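Local coordinates for protein histone-lysine N-methyltransferase, H3 lysine-9 specific SUVH4 (Arabidopsis thaliana, PDB 4QEO) that methylates histone H3 on its ninth-position lysine, a mark of transcriptional repression, and binds methylated DNA, so coupling DNA methylation to histone methylation, at residues M91-E94 with Y95-E98; L209-L212 with E213-E217. One frame throughout, in Å; residues are numbered along the deposited sequence.

How the contacts relate
Contacts 1 and 2 illustrate how a chain leaving a β-strand can be fixed by the residues that follow at once. Both belong to the SRA domain, the part of the protein that recognises methylated DNA, and each begins on the end of a strand of its curled mixed sheet and runs into the loop that follows: contact 1 starts at the last residue of strand 88-91, contact 2 on the last three residues of strand 203-211. Their centres lie 27 Å apart and their nearest atoms about 15 Å, so they do not touch. Contact 1 meets the DNA backbone directly, whereas contact 2 stays about 8 Å from the nucleic acid at its nearest atom. Neither is near the annotated zinc or S-adenosylhomocysteine sites.

Contact 1 (M91-E94 with Y95-E98); sequences MSME and YEKE. With nucleotides of chain C.
Met91 lies across one face of the Tyr95 ring, the two side chains crossing at about a right angle. Its CG sits almost over the ring centre, 4.0 Å from the centroid of Tyr95, as a CH-pi contact, while SD is placed obliquely, so the thioether adds a Met-aromatic contact. With CG of Met91 anti to its carbonyl carbon (chi1 -69°) and the chain extended beyond it, CB, CG and SD all run along the aromatic surface. Over the opposite face comes OE2 of Glu94, whose carboxylate is salt-bridged to Arg54; the phenolic OH of Tyr95 bonds to the backbone N of Lys55. Cutting the tyrosine back to an alanine is likely to open a gap beside Met91 and to leave Lys55 N without the phenolic oxygen that accepts its hydrogen bond. The backbone bends tightly here: Tyr95 N donates to Ser92 O at 3.0 Å, and Glu96 N donates to Met93 O, also at 3.0 Å. Ser92 turns OG between its own N and carbonyl carbon (chi1 70°), where it accepts from Glu94 N at 3.3 Å. A water bridges Glu94 O and Glu98 N. Ser92 CB packs against OP2 of DC12 of chain C at 3.4 Å, a non-polar approach to the phosphate. An ST turn leading into a 3-10 turn thus brings this SRA-domain loop against the DNA backbone.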
ATOM      1  N   MET A  91      -9.417  21.737  16.759  1.00 22.14           N
ATOM      2  CA  MET A  91      -9.196  21.684  18.194  1.00 26.32           C
ATOM      3  C   MET A  91     -10.377  22.350  18.841  1.00 30.25           C
ATOM      4  O   MET A  91     -10.663  23.519  18.554  1.00 28.51           O
ATOM      5  CB  MET A  91      -7.925  22.454  18.579  1.00 25.90           C
ATOM      6  CG  MET A  91      -6.627  21.808  18.116  1.00 28.65           C
ATOM      7  SD  MET A  91      -5.261  22.929  18.495  1.00 32.81           S
ATOM      8  CE  MET A  91      -3.910  21.805  18.203  1.00 22.95           C
ATOM      9  N   SER A  92     -11.056  21.602  19.706  1.00 34.05           N
ATOM     10  CA  SER A  92     -12.189  22.114  20.472  1.00 34.72           C
ATOM     11  C   SER A  92     -11.686  22.912  21.667  1.00 36.39           C
ATOM     12  O   SER A  92     -10.475  23.046  21.865  1.00 36.22           O
ATOM     13  CB  SER A  92     -13.023  20.945  20.986  1.00 38.09           C
ATOM     14  OG  SER A  92     -12.302  20.240  21.992  1.00 36.56           O
ATOM     15  N   MET A  93     -12.613  23.407  22.489  1.00 34.87           N
ATOM     16  CA  MET A  93     -12.251  24.187  23.680  1.00 39.51           C
ATOM     17  C   MET A  93     -11.409  23.395  24.688  1.00 37.94           C
ATOM     18  O   MET A  93     -10.822  23.982  25.588  1.00 40.29           O
ATOM     19  CB  MET A  93     -13.497  24.742  24.395  1.00 43.72           C
ATOM     20  CG  MET A  93     -14.439  25.541  23.518  1.00 46.65           C
ATOM     21  SD  MET A  93     -13.621  26.902  22.661  1.00 43.15           S
ATOM     22  CE  MET A  93     -13.081  27.935  24.030  1.00 38.58           C
ATOM     23  N   GLU A  94     -11.344  22.077  24.545  1.00 41.72           N
ATOM     24  CA  GLU A  94     -10.514  21.269  25.441  1.00 44.80           C
ATOM     25  C   GLU A  94      -9.031  21.659  25.324  1.00 44.09           C
ATOM     26  O   GLU A  94      -8.234  21.461  26.246  1.00 46.40           O
ATOM     27  CB  GLU A  94     -10.697  19.782  25.137  1.00 54.08           C
ATOM     28  CG  GLU A  94      -9.977  18.856  26.100  1.00 65.75           C
ATOM     29  CD  GLU A  94      -9.332  17.681  25.398  1.00 73.81           C
ATOM     30  OE1 GLU A  94     -10.067  16.831  24.850  1.00 76.25           O
ATOM     31  OE2 GLU A  94      -8.085  17.616  25.386  1.00 75.67           O
ATOM     32  N   TYR A  95      -8.675  22.234  24.181  1.00 36.66           N
ATOM     33  CA  TYR A  95      -7.294  22.593  23.898  1.00 37.73           C
ATOM     34  C   TYR A  95      -6.969  24.005  24.342  1.00 38.17           C
ATOM     35  O   TYR A  95      -5.863  24.506  24.133  1.00 43.56           O
ATOM     36  CB  TYR A  95      -7.038  22.463  22.405  1.00 34.81           C
ATOM     37  CG  TYR A  95      -6.913  21.039  21.934  1.00 35.58           C
ATOM     38  CD1 TYR A  95      -8.038  20.278  21.630  1.00 31.21           C
ATOM     39  CD2 TYR A  95      -5.665  20.454  21.794  1.00 37.23           C
ATOM     40  CE1 TYR A  95      -7.904  18.960  21.191  1.00 33.89           C
ATOM     41  CE2 TYR A  95      -5.529  19.173  21.365  1.00 32.79           C
ATOM     42  CZ  TYR A  95      -6.642  18.425  21.057  1.00 31.61           C
ATOM     43  OH  TYR A  95      -6.478  17.125  20.632  1.00 39.00           O
ATOM     44  N   GLU A  96      -7.943  24.641  24.963  1.00 35.32           N
ATOM     45  CA  GLU A  96      -7.861  26.066  25.259  1.00 37.42           C
ATOM     46  C   GLU A  96      -6.663  26.437  26.126  1.00 42.01           C
ATOM     47  O   GLU A  96      -5.946  27.403  25.837  1.00 39.83           O
ATOM     48  CB  GLU A  96      -9.186  26.513  25.870  1.00 40.36           C
ATOM     49  CG  GLU A  96      -9.127  27.355  27.101  1.00 54.47           C
ATOM     50  CD  GLU A  96     -10.528  27.696  27.570  1.00 62.29           C
ATOM     51  OE1 GLU A  96     -11.247  26.759  27.984  1.00 65.89           O
ATOM     52  OE2 GLU A  96     -10.913  28.884  27.489  1.00 61.95           O
ATOM     53  N   LYS A  97      -6.423  25.638  27.160  1.00 46.65           N
ATOM     54  CA  LYS A  97      -5.347  25.899  28.104  1.00 50.84           C
ATOM     55  C   LYS A  97      -3.981  25.652  27.480  1.00 49.32           C
ATOM     56  O   LYS A  97      -3.021  26.360  27.766  1.00 50.32           O
ATOM     57  CB  LYS A  97      -5.527  25.033  29.355  1.00 60.16           C
ATOM     58  CG  LYS A  97      -6.466  25.624  30.398  1.00 64.36           C
ATOM     59  CD  LYS A  97      -5.819  26.818  31.085  1.00 70.46           C
ATOM     60  CE  LYS A  97      -6.476  27.123  32.428  1.00 75.13           C
ATOM     61  NZ  LYS A  97      -5.682  28.098  33.237  1.00 74.52           N
ATOM     62  N   GLU A  98      -3.901  24.646  26.616  1.00 46.59           N
ATOM     63  CA  GLU A  98      -2.671  24.331  25.907  1.00 44.43           C
ATOM     64  C   GLU A  98      -2.249  25.407  24.906  1.00 43.47           C
ATOM     65  O   GLU A  98      -1.057  25.626  24.689  1.00 49.47           O
ATOM     66  CB  GLU A  98      -2.823  23.005  25.164  1.00 44.50           C
ATOM     67  CG  GLU A  98      -2.380  21.805  25.937  1.00 49.33           C
ATOM     68  CD  GLU A  98      -2.825  20.516  25.261  1.00 57.82           C
ATOM     69  OE1 GLU A  98      -4.029  20.188  25.345  1.00 60.35           O
ATOM     70  OE2 GLU A  98      -1.984  19.838  24.639  1.00 56.31           O
TER
ATOM     71  P    DC C  12     -16.882  22.549  20.862  1.00 63.68           P
ATOM     72  OP1  DC C  12     -16.549  23.441  19.799  1.00 68.39           O
ATOM     73  OP2  DC C  12     -15.960  22.311  21.946  1.00 68.48           O
ATOM     74  O5'  DC C  12     -18.258  22.988  21.489  1.00 71.62           O
ATOM     75  C5'  DC C  12     -19.442  22.813  20.733  1.00 71.12           C
ATOM     76  C4'  DC C  12     -20.557  22.471  21.685  1.00 71.34           C
ATOM     77  O4'  DC C  12     -20.422  21.102  22.123  1.00 66.52           O
ATOM     78  C3'  DC C  12     -20.558  23.321  22.959  1.00 73.52           C
ATOM     79  O3'  DC C  12     -21.875  23.828  23.145  1.00 77.85           O
ATOM     80  C2'  DC C  12     -20.258  22.319  24.056  1.00 73.98           C
ATOM     81  C1'  DC C  12     -20.857  21.078  23.450  1.00 69.58           C
ATOM     82  N1   DC C  12     -20.459  19.809  24.057  1.00 66.85           N
ATOM     83  C2   DC C  12     -21.395  18.781  24.132  1.00 63.44           C
ATOM     84  O2   DC C  12     -22.506  18.947  23.618  1.00 60.31           O
ATOM     85  N3   DC C  12     -21.063  17.628  24.745  1.00 61.19           N
ATOM     86  C4   DC C  12     -19.858  17.492  25.295  1.00 61.72           C
ATOM     87  N4   DC C  12     -19.569  16.332  25.880  1.00 60.03           N
ATOM     88  C5   DC C  12     -18.887  18.528  25.243  1.00 62.82           C
ATOM     89  C6   DC C  12     -19.236  19.670  24.645  1.00 65.28           C
TER
HETATM   90  O   HOH W   1      -5.850  22.447  26.994  1.00 58.69           O

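Contact 2 (L209-L212 with E213-E217); sequences LKRL and EGQPE
The guanidinium of Arg211 carries the Gln215 amide over one face, with NE2 of Gln215 4.1 Å above its plane, and meets the carbonyl oxygen of Pro216 at its edge. The two flat groups are nearly parallel, their planes 16° apart. At the edge the grip is end-on and double: NH1 and NH2 of Arg211 both donate to Pro216 O, at 2.8 and 2.9 Å, and that oxygen lies close to the guanidinium plane. Arg211 reaches it by running extended from CG to NE, with CG opposite its backbone N (chi1 -166°). Its NE bonds to Asp185 O, so a third N-H helps fix the rotation of the group. Gln215 is held at both ends of its amide. NE2 of Gln215 donates to Leu212 O at 2.9 Å with a nearly straight N-H (167°), approaching from above the carbonyl plane, while OE1 accepts from Leu187 N on strand 180-197. A water spans the turn from Leu212 O to Gln215 N. Gly214 has positive phi, where a side chain would press on the carbonyl oxygen of Glu213. Side-chain N-H groups thus bond to main-chain carbonyls, Leu212 O just past the strand and Pro216 O further on, tying the exiting loop back to strands 203-211 and 180-197 of the SRA-domain sheet.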
ATOM      1  N   LEU A 209      -8.611  30.238   0.859  1.00 21.37           N
ATOM      2  CA  LEU A 209      -7.369  29.594   1.273  1.00 20.90           C
ATOM      3  C   LEU A 209      -6.311  29.772   0.199  1.00 23.45           C
ATOM      4  O   LEU A 209      -6.616  29.699  -1.002  1.00 22.22           O
ATOM      5  CB  LEU A 209      -7.593  28.095   1.471  1.00 21.99           C
ATOM      6  CG  LEU A 209      -8.923  27.681   2.127  1.00 24.05           C
ATOM      7  CD1 LEU A 209      -9.012  26.171   2.180  1.00 24.45           C
ATOM      8  CD2 LEU A 209      -8.987  28.249   3.499  1.00 21.91           C
ATOM      9  N   LYS A 210      -5.072  29.986   0.645  1.00 19.68           N
ATOM     10  CA  LYS A 210      -3.921  30.163  -0.244  1.00 18.22           C
ATOM     11  C   LYS A 210      -2.837  29.236   0.242  1.00 21.93           C
ATOM     12  O   LYS A 210      -2.500  29.262   1.426  1.00 20.67           O
ATOM     13  CB  LYS A 210      -3.386  31.608  -0.133  1.00 20.76           C
ATOM     14  CG  LYS A 210      -4.416  32.704  -0.336  1.00 43.20           C
ATOM     15  CD  LYS A 210      -5.015  32.658  -1.735  1.00 53.14           C
ATOM     16  CE  LYS A 210      -5.026  34.039  -2.389  1.00 57.23           C
ATOM     17  NZ  LYS A 210      -5.659  34.017  -3.742  1.00 55.86           N
ATOM     18  N   ARG A 211      -2.286  28.434  -0.661  1.00 22.18           N
ATOM     19  CA  ARG A 211      -1.271  27.452  -0.304  1.00 22.96           C
ATOM     20  C   ARG A 211      -0.008  28.175   0.158  1.00 22.45           C
ATOM     21  O   ARG A 211       0.397  29.165  -0.435  1.00 21.42           O
ATOM     22  CB  ARG A 211      -0.959  26.556  -1.506  1.00 19.91           C
ATOM     23  CG  ARG A 211      -0.166  25.301  -1.163  1.00 18.93           C
ATOM     24  CD  ARG A 211      -0.199  24.341  -2.322  1.00 21.06           C
ATOM     25  NE  ARG A 211       0.351  23.024  -2.007  1.00 22.48           N
ATOM     26  CZ  ARG A 211       1.609  22.669  -2.248  1.00 23.40           C
ATOM     27  NH1 ARG A 211       2.467  23.554  -2.760  1.00 22.77           N
ATOM     28  NH2 ARG A 211       2.021  21.442  -1.956  1.00 22.18           N
ATOM     29  N   LEU A 212       0.591  27.685   1.230  1.00 20.95           N
ATOM     30  CA  LEU A 212       1.793  28.290   1.785  1.00 23.75           C
ATOM     31  C   LEU A 212       3.032  28.014   0.931  1.00 23.29           C
ATOM     32  O   LEU A 212       3.121  26.994   0.247  1.00 22.85           O
ATOM     33  CB  LEU A 212       2.015  27.795   3.215  1.00 18.60           C
ATOM     34  CG  LEU A 212       0.837  28.221   4.119  1.00 28.12           C
ATOM     35  CD1 LEU A 212       1.111  27.770   5.528  1.00 29.99           C
ATOM     36  CD2 LEU A 212       0.606  29.737   4.084  1.00 29.65           C
ATOM     37  N   GLU A 213       3.979  28.949   0.978  1.00 25.69           N
ATOM     38  CA  GLU A 213       5.246  28.812   0.271  1.00 28.68           C
ATOM     39  C   GLU A 213       6.115  27.799   1.018  1.00 27.53           C
ATOM     40  O   GLU A 213       5.781  27.399   2.135  1.00 31.04           O
ATOM     41  CB  GLU A 213       5.943  30.175   0.221  1.00 31.13           C
ATOM     42  CG  GLU A 213       5.104  31.295  -0.374  1.00 31.37           C
ATOM     43  CD  GLU A 213       5.127  31.346  -1.899  1.00 38.41           C
ATOM     44  OE1 GLU A 213       6.032  30.741  -2.501  1.00 37.16           O
ATOM     45  OE2 GLU A 213       4.228  32.004  -2.488  1.00 46.43           O
ATOM     46  N   GLY A 214       7.232  27.396   0.423  1.00 29.07           N
ATOM     47  CA  GLY A 214       8.140  26.466   1.084  1.00 31.83           C
ATOM     48  C   GLY A 214       7.767  24.988   0.978  1.00 35.90           C
ATOM     49  O   GLY A 214       8.294  24.142   1.701  1.00 38.13           O
ATOM     50  N   GLN A 215       6.849  24.663   0.081  1.00 35.60           N
ATOM     51  CA  GLN A 215       6.392  23.278  -0.037  1.00 31.60           C
ATOM     52  C   GLN A 215       6.645  22.778  -1.438  1.00 31.98           C
ATOM     53  O   GLN A 215       6.837  23.574  -2.355  1.00 31.30           O
ATOM     54  CB  GLN A 215       4.878  23.175   0.295  1.00 20.13           C
ATOM     55  CG  GLN A 215       4.494  23.873   1.569  1.00 25.90           C
ATOM     56  CD  GLN A 215       3.018  23.682   1.919  1.00 26.50           C
ATOM     57  OE1 GLN A 215       2.664  22.723   2.596  1.00 22.71           O
ATOM     58  NE2 GLN A 215       2.159  24.599   1.460  1.00 20.82           N
ATOM     59  N   PRO A 216       6.642  21.447  -1.624  1.00 34.29           N
ATOM     60  CA  PRO A 216       6.757  20.908  -2.985  1.00 36.90           C
ATOM     61  C   PRO A 216       5.617  21.433  -3.838  1.00 38.20           C
ATOM     62  O   PRO A 216       4.531  21.691  -3.302  1.00 35.48           O
ATOM     63  CB  PRO A 216       6.604  19.394  -2.784  1.00 41.95           C
ATOM     64  CG  PRO A 216       7.035  19.152  -1.372  1.00 42.31           C
ATOM     65  CD  PRO A 216       6.719  20.404  -0.589  1.00 31.77           C
ATOM     66  N   GLU A 217       5.857  21.599  -5.135  1.00 32.60           N
ATOM     67  CA  GLU A 217       4.858  22.173  -6.025  1.00 44.62           C
ATOM     68  C   GLU A 217       3.645  21.257  -6.079  1.00 41.44           C
ATOM     69  O   GLU A 217       3.797  20.051  -6.009  1.00 35.54           O
ATOM     70  CB  GLU A 217       5.451  22.350  -7.425  1.00 52.59           C
ATOM     71  CG  GLU A 217       5.330  23.762  -7.965  1.00 65.33           C
ATOM     72  CD  GLU A 217       5.884  24.806  -7.010  1.00 72.45           C
ATOM     73  OE1 GLU A 217       6.927  24.544  -6.374  1.00 74.97           O
ATOM     74  OE2 GLU A 217       5.270  25.887  -6.890  1.00 74.72           O
TER
HETATM   75  O   HOH W   2       5.046  26.200  -1.807  1.00 29.03           O